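Local coordinates for core protein VP4 (Bluetongue virus, PDB 2JHP) that forms part of the viral inner core and caps the viral messenger RNA, working as a multifunctional assembly line, at residues 444-449 / 493-498. Residues are numbered along the deposited sequence; the frame is centred on the assembly and turned at random.
Sequences YDYDDF and PAWAMN. With GUN (guanine), chain E.
Y446 and W495 meet in a T-shaped aromatic contact beside a bound guanine, where the loop between strand 433-437 and helix 453-460 faces the short helix 493-496. W495 presents the edge of its six-membered ring to one face of Y446, with the planes turned 81° to each other and the centroids 5.5 Å apart. The leading atom is CH2 of W495, which sits over the CG side of the phenol ring, 4.1 Å from CG of Y446. W495 holds CG anti to its backbone N (chi1 178°), which carries the indole away from the helix so that its six-membered ring arrives at Y446.

Y446 holds the base by a hydrogen bond, and the indole runs along its edge. Y446 OH donates this bond, 2.9 Å long, to O6 of the guanine, which lies near the plane of the phenol ring. NE1 of W495 and N2 of guanine are modelled 2.8 Å apart; both are donors, so this is not a hydrogen bond and the base's placement here is doubtful in detail.

R114 makes a cation-pi contact with W495, and F410 packs against Y446; both also line the pocket. The arrangement is one wall of a guanine-binding site, with a bound S-adenosyl-L-homocysteine about 6 Å from the Y446 side chain, in a Rossmann-like domain with strand order 3-2-1-4-5-7-6, consistent with a methyl-transfer site of the capping enzyme.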
# COMPACT_ATOMS: atom_id res chain seq x y z
N TYR A 444 -5.70 -16.70 3.92
CA TYR A 444 -6.02 -16.72 2.49
C TYR A 444 -5.88 -15.39 1.72
O TYR A 444 -6.00 -14.30 2.30
CB TYR A 444 -7.44 -17.27 2.35
CG TYR A 444 -7.95 -17.89 3.64
CD1 TYR A 444 -7.76 -19.25 3.91
CD2 TYR A 444 -8.59 -17.11 4.61
CE1 TYR A 444 -8.21 -19.81 5.10
CE2 TYR A 444 -9.04 -17.67 5.81
CZ TYR A 444 -8.85 -19.02 6.05
OH TYR A 444 -9.30 -19.59 7.22
N ASP A 445 -5.63 -15.52 0.42
CA ASP A 445 -5.35 -14.40 -0.50
C ASP A 445 -4.15 -13.53 -0.07
O ASP A 445 -4.03 -12.36 -0.48
CB ASP A 445 -6.60 -13.54 -0.77
CG ASP A 445 -7.75 -14.35 -1.37
OD1 ASP A 445 -8.89 -13.83 -1.39
OD2 ASP A 445 -7.52 -15.49 -1.83
N TYR A 446 -3.26 -14.10 0.74
CA TYR A 446 -2.05 -13.39 1.15
C TYR A 446 -0.86 -14.34 1.29
O TYR A 446 -0.85 -15.24 2.14
CB TYR A 446 -2.30 -12.57 2.42
CG TYR A 446 -1.57 -11.25 2.40
CD1 TYR A 446 -1.93 -10.25 1.49
CD2 TYR A 446 -0.49 -10.99 3.27
CE1 TYR A 446 -1.25 -9.03 1.45
CE2 TYR A 446 0.19 -9.77 3.24
CZ TYR A 446 -0.19 -8.80 2.32
OH TYR A 446 0.47 -7.59 2.27
N ASP A 447 0.15 -14.11 0.45
CA ASP A 447 1.28 -15.02 0.25
C ASP A 447 2.56 -14.62 1.00
O ASP A 447 3.66 -14.62 0.42
CB ASP A 447 1.56 -15.12 -1.25
CG ASP A 447 2.55 -16.23 -1.59
OD1 ASP A 447 2.23 -17.44 -1.39
OD2 ASP A 447 3.66 -15.89 -2.09
N ASP A 448 2.44 -14.29 2.27
CA ASP A 448 3.60 -13.90 3.06
C ASP A 448 3.96 -14.98 4.06
O ASP A 448 3.12 -15.77 4.45
CB ASP A 448 3.31 -12.59 3.80
CG ASP A 448 3.67 -11.36 2.99
OD1 ASP A 448 4.07 -10.32 3.59
OD2 ASP A 448 3.57 -11.42 1.75
N PHE A 449 5.24 -15.03 4.44
CA PHE A 449 5.65 -15.86 5.56
C PHE A 449 5.64 -15.00 6.82
O PHE A 449 5.88 -13.79 6.76
CB PHE A 449 7.02 -16.47 5.30
CG PHE A 449 8.15 -15.47 5.23
CD1 PHE A 449 8.87 -15.10 6.39
CD2 PHE A 449 8.52 -14.90 4.02
CE1 PHE A 449 9.91 -14.20 6.33
CE2 PHE A 449 9.57 -13.98 3.97
CZ PHE A 449 10.26 -13.64 5.13
N PRO A 493 -9.37 -4.28 12.82
CA PRO A 493 -8.32 -4.51 13.82
C PRO A 493 -7.65 -5.89 13.77
O PRO A 493 -6.44 -5.99 13.96
CB PRO A 493 -9.06 -4.25 15.14
CG PRO A 493 -10.15 -3.26 14.75
CD PRO A 493 -10.63 -3.81 13.44
N ALA A 494 -8.43 -6.94 13.49
CA ALA A 494 -7.87 -8.29 13.34
C ALA A 494 -6.85 -8.36 12.20
O ALA A 494 -5.75 -8.91 12.34
CB ALA A 494 -8.98 -9.30 13.12
N TRP A 495 -7.21 -7.77 11.06
CA TRP A 495 -6.34 -7.71 9.92
C TRP A 495 -5.05 -6.98 10.26
O TRP A 495 -3.96 -7.52 10.08
CB TRP A 495 -7.05 -7.04 8.74
CG TRP A 495 -6.16 -6.92 7.56
CD1 TRP A 495 -5.59 -5.77 7.08
CD2 TRP A 495 -5.69 -7.98 6.72
NE1 TRP A 495 -4.81 -6.06 5.99
CE2 TRP A 495 -4.86 -7.41 5.74
CE3 TRP A 495 -5.92 -9.37 6.68
CZ2 TRP A 495 -4.24 -8.16 4.73
CZ3 TRP A 495 -5.31 -10.12 5.68
CH2 TRP A 495 -4.47 -9.52 4.73
N ALA A 496 -5.18 -5.75 10.76
CA ALA A 496 -4.05 -4.93 11.21
C ALA A 496 -3.11 -5.74 12.10
O ALA A 496 -1.90 -5.65 11.95
CB ALA A 496 -4.56 -3.69 11.94
N MET A 497 -3.69 -6.57 12.96
CA MET A 497 -2.94 -7.41 13.89
C MET A 497 -2.20 -8.61 13.29
O MET A 497 -1.49 -9.30 14.01
CB MET A 497 -3.84 -7.85 15.04
CG MET A 497 -3.98 -6.79 16.10
SD MET A 497 -5.18 -7.14 17.37
CE MET A 497 -4.14 -7.99 18.54
N ASN A 498 -2.36 -8.86 11.99
CA ASN A 498 -1.49 -9.78 11.27
C ASN A 498 -0.13 -9.20 10.95
O ASN A 498 0.75 -9.92 10.47
CB ASN A 498 -2.13 -10.21 9.96
CG ASN A 498 -3.33 -11.12 10.15
OD1 ASN A 498 -3.32 -12.03 10.97
ND2 ASN A 498 -4.38 -10.87 9.38
N9 GUN E . -3.19 -1.77 0.38
C8 GUN E . -2.56 -2.23 -0.70
N7 GUN E . -2.07 -3.45 -0.44
C5 GUN E . -2.39 -3.77 0.81
C6 GUN E . -2.15 -4.89 1.61
O6 GUN E . -1.52 -5.85 1.17
N1 GUN E . -2.63 -4.91 2.93
C2 GUN E . -3.34 -3.79 3.40
N2 GUN E . -3.81 -3.78 4.63
N3 GUN E . -3.55 -2.73 2.60
C4 GUN E . -3.10 -2.70 1.34